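Pyridine nucleotide-disulfide oxidoreductase-like protein (Myceliophthora thermophila, PDB 5MQ6) catalyses the FAD-dependent Baeyer-Villiger oxidation of ketones, polycyclic ones above all, inserting a single oxygen atom beside the carbonyl to give esters or lactones. Local coordinates at residues D59-H64 and W124-G129; A86-L91 and P158-H163. All blocks are in the same frame, centred on the assembly; numbering follows the deposited sequence.

Interaction 1 of 2, residues D59-H64 and W124-G129; sequences DPWVDH and WNRYPG. With FAD (flavin-adenine dinucleotide), chain B.
Trp61 and Arg126 make the dense part of this contact between two loops. The extended arginine chain runs over one face of the indole: CD sits above the ring, 3.8 Å from the centroid of the Trp61 five-membered ring, in a CH-pi contact, and the guanidinium follows as a stacked cation-pi partner, its plane tilted 23° from that of the indole. The opposite face of the indole is taken by Pro60 CB. With CG of Trp61 anti to its carbonyl carbon (chi1 -40°), the pyrrole edge is turned to the other loop, where NE1 gives a hydrogen bond of 2.9 Å to Trp124 O. That bond is fairly straight (160°) and runs close to the indole plane, but it reaches the oxygen from above the carbonyl plane. The guanidinium has a second hold in Trp123, whose carbonyl accepts from Arg126 NE.

Packing is looser at Asp59, whose CB meets Trp124 CZ3 obliquely at 3.7 Å. Its OD1 closes an Asx turn by accepting from Trp61 N at 2.7 Å, while OD2 takes Trp123 NE1. Beyond these residues the loop runs away from the contact toward solvent, where exposed Asp63 caps helix 64-68. The far edge of the Trp124 indole belongs to the cofactor: NE1 donates to FAD O3B at 3.0 Å, and weakly to O2B, gripping the adenosine ribose. The contact thus joins the loop between helices 51-54 and 64-68 to the end of helix 121-124 and the loop that follows it, with Tyr252 of helix 252-255 against Trp61.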
ATOM      1  N   ASP A  59       6.592   7.332 -16.487  1.00 39.51           N
ATOM      2  CA  ASP A  59       5.396   8.104 -16.144  1.00 33.10           C
ATOM      3  C   ASP A  59       4.704   8.509 -17.420  1.00 36.18           C
ATOM      4  O   ASP A  59       5.246   9.309 -18.121  1.00 40.18           O
ATOM      5  CB  ASP A  59       5.832   9.342 -15.416  1.00 27.68           C
ATOM      6  CG  ASP A  59       4.684  10.205 -14.927  1.00 27.22           C
ATOM      7  OD1 ASP A  59       3.536  10.089 -15.419  1.00 31.52           O
ATOM      8  OD2 ASP A  59       4.948  11.018 -13.992  1.00 21.78           O
ATOM      9  N   PRO A  60       3.480   7.994 -17.684  1.00 35.15           N
ATOM     10  CA  PRO A  60       2.784   8.398 -18.880  1.00 33.10           C
ATOM     11  C   PRO A  60       2.146   9.717 -18.837  1.00 27.72           C
ATOM     12  O   PRO A  60       1.615  10.137 -19.857  1.00 30.35           O
ATOM     13  CB  PRO A  60       1.593   7.408 -18.967  1.00 34.41           C
ATOM     14  CG  PRO A  60       1.771   6.408 -17.908  1.00 30.84           C
ATOM     15  CD  PRO A  60       2.718   6.993 -16.912  1.00 31.80           C
ATOM     16  N   TRP A  61       1.977  10.292 -17.657  1.00 23.35           N
ATOM     17  CA  TRP A  61       1.092  11.397 -17.525  1.00 26.04           C
ATOM     18  C   TRP A  61       1.821  12.725 -17.434  1.00 27.21           C
ATOM     19  O   TRP A  61       1.203  13.790 -17.507  1.00 30.21           O
ATOM     20  CB  TRP A  61       0.311  11.236 -16.231  1.00 29.93           C
ATOM     21  CG  TRP A  61      -0.102   9.857 -15.973  1.00 31.14           C
ATOM     22  CD1 TRP A  61       0.284   9.038 -14.925  1.00 30.02           C
ATOM     23  CD2 TRP A  61      -0.955   9.071 -16.811  1.00 28.61           C
ATOM     24  NE1 TRP A  61      -0.317   7.804 -15.057  1.00 28.81           N
ATOM     25  CE2 TRP A  61      -1.077   7.797 -16.199  1.00 31.89           C
ATOM     26  CE3 TRP A  61      -1.668   9.336 -17.997  1.00 29.77           C
ATOM     27  CZ2 TRP A  61      -1.841   6.758 -16.768  1.00 31.06           C
ATOM     28  CZ3 TRP A  61      -2.444   8.298 -18.544  1.00 34.45           C
ATOM     29  CH2 TRP A  61      -2.517   7.032 -17.928  1.00 31.43           C
ATOM     30  N   VAL A  62       3.107  12.692 -17.181  1.00 24.49           N
ATOM     31  CA  VAL A  62       3.839  13.970 -16.893  1.00 27.22           C
ATOM     32  C   VAL A  62       3.961  14.905 -18.099  1.00 29.76           C
ATOM     33  O   VAL A  62       4.232  14.483 -19.178  1.00 30.03           O
ATOM     34  CB  VAL A  62       5.215  13.674 -16.230  1.00 31.06           C
ATOM     35  CG1 VAL A  62       6.123  12.817 -17.102  1.00 31.38           C
ATOM     36  CG2 VAL A  62       5.874  14.958 -15.765  1.00 42.59           C
ATOM     37  N   ASP A  63       3.683  16.172 -17.898  1.00 33.32           N
ATOM     38  CA  ASP A  63       3.889  17.180 -18.880  1.00 32.97           C
ATOM     39  C   ASP A  63       5.290  17.816 -18.691  1.00 31.93           C
ATOM     40  O   ASP A  63       5.444  18.783 -17.951  1.00 34.36           O
ATOM     41  CB  ASP A  63       2.804  18.196 -18.696  1.00 30.08           C
ATOM     42  CG  ASP A  63       2.846  19.281 -19.724  1.00 38.27           C
ATOM     43  OD1 ASP A  63       3.820  19.326 -20.560  1.00 35.40           O
ATOM     44  OD2 ASP A  63       1.901  20.122 -19.655  1.00 45.76           O
ATOM     45  N   HIS A  64       6.272  17.276 -19.381  1.00 27.25           N
ATOM     46  CA  HIS A  64       7.646  17.703 -19.240  1.00 33.13           C
ATOM     47  C   HIS A  64       7.875  19.161 -19.654  1.00 32.97           C
ATOM     48  O   HIS A  64       8.611  19.878 -19.013  1.00 30.78           O
ATOM     49  CB  HIS A  64       8.552  16.816 -20.051  1.00 30.18           C
ATOM     50  CG  HIS A  64       8.688  15.425 -19.522  1.00 33.80           C
ATOM     51  ND1 HIS A  64       9.358  15.111 -18.343  1.00 32.33           N
ATOM     52  CD2 HIS A  64       8.315  14.249 -20.049  1.00 33.95           C
ATOM     53  CE1 HIS A  64       9.349  13.817 -18.148  1.00 28.63           C
ATOM     54  NE2 HIS A  64       8.731  13.263 -19.171  1.00 34.80           N
ATOM     55  N   TRP A 124      -0.069   7.915 -10.352  1.00 18.85           N
ATOM     56  CA  TRP A 124       0.411   6.856 -11.231  1.00 19.97           C
ATOM     57  C   TRP A 124      -0.674   5.975 -11.862  1.00 24.86           C
ATOM     58  O   TRP A 124      -0.659   5.718 -13.040  1.00 25.77           O
ATOM     59  CB  TRP A 124       1.369   5.999 -10.485  1.00 20.25           C
ATOM     60  CG  TRP A 124       2.641   6.622  -9.999  1.00 20.91           C
ATOM     61  CD1 TRP A 124       2.947   6.906  -8.728  1.00 23.95           C
ATOM     62  CD2 TRP A 124       3.853   6.865 -10.755  1.00 21.41           C
ATOM     63  NE1 TRP A 124       4.223   7.384  -8.632  1.00 22.40           N
ATOM     64  CE2 TRP A 124       4.805   7.349  -9.863  1.00 21.13           C
ATOM     65  CE3 TRP A 124       4.193   6.754 -12.080  1.00 26.05           C
ATOM     66  CZ2 TRP A 124       6.069   7.743 -10.261  1.00 26.52           C
ATOM     67  CZ3 TRP A 124       5.484   7.122 -12.477  1.00 26.98           C
ATOM     68  CH2 TRP A 124       6.397   7.597 -11.564  1.00 25.83           C
ATOM     69  N   ASN A 125      -1.639   5.572 -11.056  1.00 27.74           N
ATOM     70  CA  ASN A 125      -2.664   4.628 -11.439  1.00 25.04           C
ATOM     71  C   ASN A 125      -3.818   5.412 -11.916  1.00 24.51           C
ATOM     72  O   ASN A 125      -4.440   6.226 -11.169  1.00 24.62           O
ATOM     73  CB  ASN A 125      -3.052   3.736 -10.246  1.00 25.36           C
ATOM     74  CG  ASN A 125      -1.864   2.965  -9.705  1.00 26.89           C
ATOM     75  OD1 ASN A 125      -1.484   1.979 -10.262  1.00 33.20           O
ATOM     76  ND2 ASN A 125      -1.268   3.428  -8.608  1.00 28.97           N
ATOM     77  N   ARG A 126      -4.118   5.235 -13.200  1.00 23.52           N
ATOM     78  CA  ARG A 126      -5.311   5.878 -13.758  1.00 24.53           C
ATOM     79  C   ARG A 126      -6.009   4.931 -14.741  1.00 30.12           C
ATOM     80  O   ARG A 126      -6.639   5.371 -15.698  1.00 30.58           O
ATOM     81  CB  ARG A 126      -4.909   7.207 -14.444  1.00 25.06           C
ATOM     82  CG  ARG A 126      -3.875   8.076 -13.726  1.00 23.99           C
ATOM     83  CD  ARG A 126      -3.843   9.433 -14.391  1.00 25.44           C
ATOM     84  NE  ARG A 126      -2.736  10.206 -13.836  1.00 27.12           N
ATOM     85  CZ  ARG A 126      -2.541  11.517 -14.012  1.00 29.58           C
ATOM     86  NH1 ARG A 126      -3.359  12.225 -14.751  1.00 30.57           N
ATOM     87  NH2 ARG A 126      -1.467  12.128 -13.468  1.00 23.78           N
ATOM     88  N   TYR A 127      -5.903   3.628 -14.476  1.00 30.07           N
ATOM     89  CA  TYR A 127      -6.391   2.613 -15.394  1.00 27.83           C
ATOM     90  C   TYR A 127      -7.922   2.683 -15.403  1.00 29.55           C
ATOM     91  O   TYR A 127      -8.498   3.317 -14.532  1.00 27.46           O
ATOM     92  CB  TYR A 127      -5.831   1.248 -15.012  1.00 28.64           C
ATOM     93  CG  TYR A 127      -6.203   0.759 -13.633  1.00 32.29           C
ATOM     94  CD1 TYR A 127      -7.505   0.331 -13.370  1.00 29.45           C
ATOM     95  CD2 TYR A 127      -5.276   0.742 -12.593  1.00 34.53           C
ATOM     96  CE1 TYR A 127      -7.886  -0.163 -12.133  1.00 25.40           C
ATOM     97  CE2 TYR A 127      -5.651   0.251 -11.350  1.00 34.02           C
ATOM     98  CZ  TYR A 127      -6.986  -0.186 -11.133  1.00 31.50           C
ATOM     99  OH  TYR A 127      -7.410  -0.651  -9.949  1.00 32.05           O
ATOM    100  N   PRO A 128      -8.593   2.100 -16.427  1.00 30.31           N
ATOM    101  CA  PRO A 128     -10.064   2.191 -16.533  1.00 26.97           C
ATOM    102  C   PRO A 128     -10.765   1.452 -15.398  1.00 22.23           C
ATOM    103  O   PRO A 128     -10.393   0.331 -15.057  1.00 28.02           O
ATOM    104  CB  PRO A 128     -10.366   1.465 -17.878  1.00 30.93           C
ATOM    105  CG  PRO A 128      -9.025   1.424 -18.572  1.00 32.52           C
ATOM    106  CD  PRO A 128      -8.018   1.273 -17.493  1.00 29.36           C
ATOM    107  N   GLY A 129     -11.700   2.093 -14.771  1.00 25.31           N
ATOM    108  CA  GLY A 129     -12.397   1.506 -13.606  1.00 31.52           C
ATOM    109  C   GLY A 129     -11.818   1.694 -12.193  1.00 29.87           C
ATOM    110  O   GLY A 129     -12.427   1.270 -11.207  1.00 26.79           O
TER
HETATM  111  PA  FAD B 700       2.117   6.689  -2.225  1.00 20.54           P
HETATM  112  O1A FAD B 700       2.665   5.403  -2.748  1.00 23.30           O
HETATM  113  O2A FAD B 700       0.711   7.142  -2.577  1.00 21.76           O
HETATM  114  O5B FAD B 700       3.116   7.866  -2.665  1.00 23.73           O
HETATM  115  C5B FAD B 700       4.484   7.723  -2.476  1.00 21.99           C
HETATM  116  C4B FAD B 700       5.199   8.378  -3.639  1.00 23.15           C
HETATM  117  O4B FAD B 700       6.598   8.406  -3.299  1.00 21.89           O
HETATM  118  C3B FAD B 700       5.086   7.665  -4.984  1.00 22.37           C
HETATM  119  O3B FAD B 700       4.835   8.600  -6.001  1.00 22.08           O
HETATM  120  C2B FAD B 700       6.441   7.041  -5.172  1.00 23.45           C
HETATM  121  O2B FAD B 700       6.790   6.901  -6.528  1.00 24.39           O
HETATM  122  C1B FAD B 700       7.324   8.028  -4.439  1.00 21.95           C
HETATM  123  N9A FAD B 700       8.604   7.474  -4.071  1.00 20.15           N
HETATM  124  C8A FAD B 700       8.824   6.319  -3.381  1.00 23.62           C
HETATM  125  N7A FAD B 700      10.138   6.142  -3.283  1.00 21.85           N
HETATM  126  C5A FAD B 700      10.791   7.138  -3.905  1.00 18.10           C
HETATM  127  C6A FAD B 700      12.207   7.495  -4.098  1.00 16.87           C
HETATM  128  N6A FAD B 700      13.239   6.787  -3.689  1.00 17.32           N
HETATM  129  N1A FAD B 700      12.383   8.634  -4.716  1.00 17.27           N
HETATM  130  C2A FAD B 700      11.372   9.399  -5.191  1.00 14.50           C
HETATM  131  N3A FAD B 700      10.082   9.174  -5.082  1.00 15.44           N
HETATM  132  C4A FAD B 700       9.761   8.006  -4.445  1.00 18.09           C
HETATM  133  N1  FAD B 700      -5.260   1.926   0.294  1.00 22.31           N
HETATM  134  C2  FAD B 700      -6.409   2.134   1.017  1.00 27.80           C
HETATM  135  O2  FAD B 700      -6.361   2.297   2.230  1.00 24.38           O
HETATM  136  N3  FAD B 700      -7.603   2.162   0.408  1.00 32.47           N
HETATM  137  C4  FAD B 700      -7.684   1.981  -0.920  1.00 38.50           C
HETATM  138  O4  FAD B 700      -8.801   2.025  -1.419  1.00 48.87           O
HETATM  139  C4X FAD B 700      -6.515   1.751  -1.787  1.00 36.42           C
HETATM  140  N5  FAD B 700      -6.559   1.538  -3.144  1.00 33.59           N
HETATM  141  C5X FAD B 700      -5.392   1.337  -3.804  1.00 32.50           C
HETATM  142  C6  FAD B 700      -5.399   1.092  -5.262  1.00 29.18           C
HETATM  143  C7  FAD B 700      -4.078   0.882  -5.886  1.00 35.98           C
HETATM  144  C7M FAD B 700      -3.964   0.630  -7.372  1.00 35.02           C
HETATM  145  C8  FAD B 700      -2.805   0.884  -5.108  1.00 37.43           C
HETATM  146  C8M FAD B 700      -1.432   0.673  -5.744  1.00 41.20           C
HETATM  147  C9  FAD B 700      -2.840   1.104  -3.746  1.00 35.71           C
HETATM  148  C9A FAD B 700      -4.075   1.328  -3.074  1.00 35.80           C
HETATM  149  N10 FAD B 700      -4.047   1.521  -1.682  1.00 29.98           N
HETATM  150  C10 FAD B 700      -5.261   1.760  -1.030  1.00 27.45           C
HETATM  151  C1' FAD B 700      -2.787   1.597  -0.909  1.00 33.28           C
HETATM  152  C2' FAD B 700      -2.219   3.056  -1.157  1.00 32.49           C
HETATM  153  O2' FAD B 700      -0.853   2.956  -1.586  1.00 32.73           O
HETATM  154  C3' FAD B 700      -2.356   4.029   0.065  1.00 30.78           C
HETATM  155  O3' FAD B 700      -3.738   4.158   0.407  1.00 30.58           O
HETATM  156  C4' FAD B 700      -1.908   5.496  -0.140  1.00 29.20           C
HETATM  157  O4' FAD B 700      -2.291   6.102  -1.453  1.00 28.60           O
HETATM  158  C5' FAD B 700      -0.390   5.619   0.100  1.00 26.62           C
HETATM  159  O5' FAD B 700      -0.102   7.038   0.301  1.00 25.35           O
HETATM  160  P   FAD B 700       1.480   7.335   0.487  1.00 23.91           P
HETATM  161  O1P FAD B 700       1.625   8.872   0.190  1.00 25.67           O
HETATM  162  O2P FAD B 700       1.882   6.686   1.820  1.00 26.20           O
HETATM  163  O3P FAD B 700       2.242   6.416  -0.647  1.00 22.70           O

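Interaction 2 of 2, residues A86-L91 and P158-H163; sequences AGYGGL and PELLEH. With FAD (flavin-adenine dinucleotide), chain B.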
ATOM      1  N   ALA A  86       4.793  12.755  -2.369  1.00 18.09           N
ATOM      2  CA  ALA A  86       3.827  13.772  -2.561  1.00 18.63           C
ATOM      3  C   ALA A  86       2.426  13.140  -2.791  1.00 18.90           C
ATOM      4  O   ALA A  86       1.496  13.773  -3.329  1.00 15.41           O
ATOM      5  CB  ALA A  86       4.263  14.615  -3.728  1.00 18.41           C
ATOM      6  N   GLY A  87       2.261  11.904  -2.312  1.00 18.72           N
ATOM      7  CA  GLY A  87       0.941  11.319  -2.258  1.00 17.75           C
ATOM      8  C   GLY A  87       0.203  11.825  -1.019  1.00 17.82           C
ATOM      9  O   GLY A  87       0.613  12.805  -0.397  1.00 18.62           O
ATOM     10  N   TYR A  88      -0.904  11.163  -0.668  1.00 17.83           N
ATOM     11  CA  TYR A  88      -1.697  11.540   0.512  1.00 20.06           C
ATOM     12  C   TYR A  88      -0.855  11.547   1.781  1.00 19.47           C
ATOM     13  O   TYR A  88      -1.043  12.386   2.651  1.00 18.09           O
ATOM     14  CB  TYR A  88      -2.929  10.658   0.724  1.00 18.99           C
ATOM     15  CG  TYR A  88      -4.049  10.896  -0.247  1.00 22.36           C
ATOM     16  CD1 TYR A  88      -4.228  12.111  -0.910  1.00 25.99           C
ATOM     17  CD2 TYR A  88      -5.008   9.912  -0.480  1.00 20.26           C
ATOM     18  CE1 TYR A  88      -5.314  12.294  -1.814  1.00 22.33           C
ATOM     19  CE2 TYR A  88      -6.060  10.126  -1.330  1.00 20.90           C
ATOM     20  CZ  TYR A  88      -6.225  11.309  -1.992  1.00 23.03           C
ATOM     21  OH  TYR A  88      -7.321  11.504  -2.788  1.00 19.04           O
ATOM     22  N   GLY A  89       0.070  10.626   1.897  1.00 19.43           N
ATOM     23  CA  GLY A  89       0.944  10.633   3.048  1.00 20.04           C
ATOM     24  C   GLY A  89       1.840  11.833   3.196  1.00 19.33           C
ATOM     25  O   GLY A  89       1.890  12.443   4.240  1.00 21.14           O
ATOM     26  N   GLY A  90       2.605  12.144   2.169  1.00 18.85           N
ATOM     27  CA  GLY A  90       3.416  13.325   2.218  1.00 18.47           C
ATOM     28  C   GLY A  90       2.635  14.605   2.325  1.00 17.19           C
ATOM     29  O   GLY A  90       3.074  15.560   2.994  1.00 15.16           O
ATOM     30  N   LEU A  91       1.493  14.659   1.636  1.00 17.71           N
ATOM     31  CA  LEU A  91       0.611  15.808   1.829  1.00 18.54           C
ATOM     32  C   LEU A  91       0.176  15.984   3.294  1.00 19.96           C
ATOM     33  O   LEU A  91       0.170  17.106   3.785  1.00 16.68           O
ATOM     34  CB  LEU A  91      -0.594  15.742   0.926  1.00 18.69           C
ATOM     35  CG  LEU A  91      -0.341  15.948  -0.570  1.00 19.29           C
ATOM     36  CD1 LEU A  91      -1.583  15.469  -1.285  1.00 22.79           C
ATOM     37  CD2 LEU A  91      -0.037  17.421  -0.821  1.00 21.44           C
ATOM     38  N   PRO A 158      -9.871   9.826 -10.809  1.00 28.53           N
ATOM     39  CA  PRO A 158      -9.867  11.253 -11.079  1.00 26.14           C
ATOM     40  C   PRO A 158     -10.297  12.098  -9.938  1.00 24.85           C
ATOM     41  O   PRO A 158      -9.695  13.134  -9.703  1.00 25.67           O
ATOM     42  CB  PRO A 158     -10.858  11.380 -12.233  1.00 29.75           C
ATOM     43  CG  PRO A 158     -10.582  10.113 -13.018  1.00 28.27           C
ATOM     44  CD  PRO A 158     -10.452   9.069 -11.943  1.00 29.49           C
ATOM     45  N   GLU A 159     -11.329  11.687  -9.217  1.00 22.44           N
ATOM     46  CA  GLU A 159     -11.732  12.413  -8.048  1.00 23.26           C
ATOM     47  C   GLU A 159     -10.619  12.379  -6.952  1.00 23.62           C
ATOM     48  O   GLU A 159     -10.431  13.364  -6.200  1.00 21.58           O
ATOM     49  CB  GLU A 159     -13.008  11.815  -7.540  1.00 23.07           C
ATOM     50  CG  GLU A 159     -13.500  12.488  -6.323  1.00 26.68           C
ATOM     51  CD  GLU A 159     -14.884  12.064  -5.908  1.00 28.46           C
ATOM     52  OE1 GLU A 159     -15.194  10.898  -6.231  1.00 26.06           O
ATOM     53  OE2 GLU A 159     -15.578  12.897  -5.224  1.00 25.95           O
ATOM     54  N   LEU A 160      -9.906  11.262  -6.900  1.00 20.29           N
ATOM     55  CA  LEU A 160      -8.850  11.074  -5.932  1.00 21.22           C
ATOM     56  C   LEU A 160      -7.639  11.915  -6.206  1.00 20.91           C
ATOM     57  O   LEU A 160      -7.051  12.516  -5.286  1.00 21.24           O
ATOM     58  CB  LEU A 160      -8.435   9.595  -5.764  1.00 20.16           C
ATOM     59  CG  LEU A 160      -9.568   8.846  -5.073  1.00 21.21           C
ATOM     60  CD1 LEU A 160      -9.466   7.360  -5.283  1.00 25.47           C
ATOM     61  CD2 LEU A 160      -9.692   9.155  -3.660  1.00 20.50           C
ATOM     62  N   LEU A 161      -7.279  11.948  -7.464  1.00 22.64           N
ATOM     63  CA  LEU A 161      -6.197  12.792  -7.910  1.00 23.95           C
ATOM     64  C   LEU A 161      -6.527  14.309  -7.749  1.00 24.32           C
ATOM     65  O   LEU A 161      -5.698  15.122  -7.214  1.00 19.50           O
ATOM     66  CB  LEU A 161      -5.836  12.400  -9.321  1.00 22.42           C
ATOM     67  CG  LEU A 161      -4.798  13.240 -10.046  1.00 24.76           C
ATOM     68  CD1 LEU A 161      -3.484  13.099  -9.301  1.00 26.68           C
ATOM     69  CD2 LEU A 161      -4.545  12.685 -11.463  1.00 25.77           C
ATOM     70  N   GLU A 162      -7.746  14.679  -8.133  1.00 20.50           N
ATOM     71  CA  GLU A 162      -8.147  16.048  -7.991  1.00 23.39           C
ATOM     72  C   GLU A 162      -8.095  16.485  -6.490  1.00 26.29           C
ATOM     73  O   GLU A 162      -7.736  17.614  -6.171  1.00 22.89           O
ATOM     74  CB  GLU A 162      -9.518  16.261  -8.653  1.00 26.85           C
ATOM     75  CG  GLU A 162     -10.251  17.543  -8.245  1.00 27.88           C
ATOM     76  CD  GLU A 162     -11.701  17.553  -8.775  1.00 39.11           C
ATOM     77  OE1 GLU A 162     -12.694  17.444  -8.004  1.00 44.24           O
ATOM     78  OE2 GLU A 162     -11.862  17.619  -9.992  1.00 36.68           O
ATOM     79  N   HIS A 163      -8.430  15.584  -5.573  1.00 23.80           N
ATOM     80  CA  HIS A 163      -8.401  15.918  -4.172  1.00 22.56           C
ATOM     81  C   HIS A 163      -6.970  16.181  -3.656  1.00 20.72           C
ATOM     82  O   HIS A 163      -6.781  17.104  -2.833  1.00 21.33           O
ATOM     83  CB  HIS A 163      -9.070  14.878  -3.355  1.00 20.21           C
ATOM     84  CG  HIS A 163      -9.195  15.240  -1.918  1.00 21.17           C
ATOM     85  ND1 HIS A 163      -9.953  16.318  -1.477  1.00 26.19           N
ATOM     86  CD2 HIS A 163      -8.736  14.625  -0.803  1.00 18.27           C
ATOM     87  CE1 HIS A 163      -9.953  16.355  -0.158  1.00 20.83           C
ATOM     88  NE2 HIS A 163      -9.241  15.328   0.281  1.00 21.34           N
TER
HETATM   89  PA  FAD B 700       2.117   6.689  -2.225  1.00 20.54           P
HETATM   90  O1A FAD B 700       2.665   5.403  -2.748  1.00 23.30           O
HETATM   91  O2A FAD B 700       0.711   7.142  -2.577  1.00 21.76           O
HETATM   92  O5B FAD B 700       3.116   7.866  -2.665  1.00 23.73           O
HETATM   93  C5B FAD B 700       4.484   7.723  -2.476  1.00 21.99           C
HETATM   94  C4B FAD B 700       5.199   8.378  -3.639  1.00 23.15           C
HETATM   95  O4B FAD B 700       6.598   8.406  -3.299  1.00 21.89           O
HETATM   96  C3B FAD B 700       5.086   7.665  -4.984  1.00 22.37           C
HETATM   97  O3B FAD B 700       4.835   8.600  -6.001  1.00 22.08           O
HETATM   98  C2B FAD B 700       6.441   7.041  -5.172  1.00 23.45           C
HETATM   99  O2B FAD B 700       6.790   6.901  -6.528  1.00 24.39           O
HETATM  100  C1B FAD B 700       7.324   8.028  -4.439  1.00 21.95           C
HETATM  101  N9A FAD B 700       8.604   7.474  -4.071  1.00 20.15           N
HETATM  102  C8A FAD B 700       8.824   6.319  -3.381  1.00 23.62           C
HETATM  103  N7A FAD B 700      10.138   6.142  -3.283  1.00 21.85           N
HETATM  104  C5A FAD B 700      10.791   7.138  -3.905  1.00 18.10           C
HETATM  105  C6A FAD B 700      12.207   7.495  -4.098  1.00 16.87           C
HETATM  106  N6A FAD B 700      13.239   6.787  -3.689  1.00 17.32           N
HETATM  107  N1A FAD B 700      12.383   8.634  -4.716  1.00 17.27           N
HETATM  108  C2A FAD B 700      11.372   9.399  -5.191  1.00 14.50           C
HETATM  109  N3A FAD B 700      10.082   9.174  -5.082  1.00 15.44           N
HETATM  110  C4A FAD B 700       9.761   8.006  -4.445  1.00 18.09           C
HETATM  111  N1  FAD B 700      -5.260   1.926   0.294  1.00 22.31           N
HETATM  112  C2  FAD B 700      -6.409   2.134   1.017  1.00 27.80           C
HETATM  113  O2  FAD B 700      -6.361   2.297   2.230  1.00 24.38           O
HETATM  114  N3  FAD B 700      -7.603   2.162   0.408  1.00 32.47           N
HETATM  115  C4  FAD B 700      -7.684   1.981  -0.920  1.00 38.50           C
HETATM  116  O4  FAD B 700      -8.801   2.025  -1.419  1.00 48.87           O
HETATM  117  C4X FAD B 700      -6.515   1.751  -1.787  1.00 36.42           C
HETATM  118  N5  FAD B 700      -6.559   1.538  -3.144  1.00 33.59           N
HETATM  119  C5X FAD B 700      -5.392   1.337  -3.804  1.00 32.50           C
HETATM  120  C6  FAD B 700      -5.399   1.092  -5.262  1.00 29.18           C
HETATM  121  C7  FAD B 700      -4.078   0.882  -5.886  1.00 35.98           C
HETATM  122  C7M FAD B 700      -3.964   0.630  -7.372  1.00 35.02           C
HETATM  123  C8  FAD B 700      -2.805   0.884  -5.108  1.00 37.43           C
HETATM  124  C8M FAD B 700      -1.432   0.673  -5.744  1.00 41.20           C
HETATM  125  C9  FAD B 700      -2.840   1.104  -3.746  1.00 35.71           C
HETATM  126  C9A FAD B 700      -4.075   1.328  -3.074  1.00 35.80           C
HETATM  127  N10 FAD B 700      -4.047   1.521  -1.682  1.00 29.98           N
HETATM  128  C10 FAD B 700      -5.261   1.760  -1.030  1.00 27.45           C
HETATM  129  C1' FAD B 700      -2.787   1.597  -0.909  1.00 33.28           C
HETATM  130  C2' FAD B 700      -2.219   3.056  -1.157  1.00 32.49           C
HETATM  131  O2' FAD B 700      -0.853   2.956  -1.586  1.00 32.73           O
HETATM  132  C3' FAD B 700      -2.356   4.029   0.065  1.00 30.78           C
HETATM  133  O3' FAD B 700      -3.738   4.158   0.407  1.00 30.58           O
HETATM  134  C4' FAD B 700      -1.908   5.496  -0.140  1.00 29.20           C
HETATM  135  O4' FAD B 700      -2.291   6.102  -1.453  1.00 28.60           O
HETATM  136  C5' FAD B 700      -0.390   5.619   0.100  1.00 26.62           C
HETATM  137  O5' FAD B 700      -0.102   7.038   0.301  1.00 25.35           O
HETATM  138  P   FAD B 700       1.480   7.335   0.487  1.00 23.91           P
HETATM  139  O1P FAD B 700       1.625   8.872   0.190  1.00 25.67           O
HETATM  140  O2P FAD B 700       1.882   6.686   1.820  1.00 26.20           O
HETATM  141  O3P FAD B 700       2.242   6.416  -0.647  1.00 22.70           O
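A glycine-rich turn consistent with the GxGxxG motif of Rossmann-type dinucleotide-binding folds, with Gly87 and Gly90 among its glycines, supplies one side of this buried contact together with the first helical residues after it, and helix 157-170 supplies the other. Gly89 N donates to FAD O1P at 2.9 Å, placing the start of helix 88-99 against the flavin-side phosphate of the pyrophosphate, where the helix dipole would probably favour the negative charge. The glycines keep this approach close: a CB on Gly87 or Gly89 would clash with the same oxygen.

Tyr88 carries the contact to the second helix. With CG anti to the carbonyl carbon (chi1 -73°), the ring is carried off the helix start so that its hydroxyl reaches Leu160, the two side chains crossing at about a right angle. The hydroxyl does nearly all the touching. OH gives a weak hydrogen bond to Leu160 O at 2.7 Å, the oxygen lying oblique to the ring. Beside it, Leu160 CD2 packs against the same Tyr88 OH at 3.4 Å. From the next turn of the helix, His163 brings CB to 3.8 Å from Tyr88 OH, and the hydroxyl lies at the edge of the imidazole, near its plane. The histidine's own polar atoms are engaged by Pro141 O at NE2 and Arg166 at ND1. A phenylalanine in place of Tyr88 would probably leave Leu160 O without this donor and open a gap between Leu160 CD2 and His163 CB.

Around the pair, the Tyr88 ring meets Trp122 and touches Pro141, and His163 packs on helix 143-146. The contact therefore ties the N-terminal end of helix 88-99, which follows strand 78-84, to helix 157-170.

Overall arrangement
Interactions 1 and 2 lie about 13 Å apart, centre to centre, on the same side of the chain's centre. Their segments alternate in sequence, 59-64, 86-91, 124-129, then 158-163, so each contact closes a loop of chain that overlaps the other's. They meet directly where Arg126 CZ packs at 3.4 Å on Leu161 CD2, joining the loop after helix 121-124 to helix 157-170. FAD is the second link: Trp124 of interaction 1 bonds its adenosine ribose and Gly89 of interaction 2 its flavin-side phosphate, while Asp113, after strand 109-112, bonds both the cofactor and Ala86 N. Together they help hold the cofactor at two points along its length.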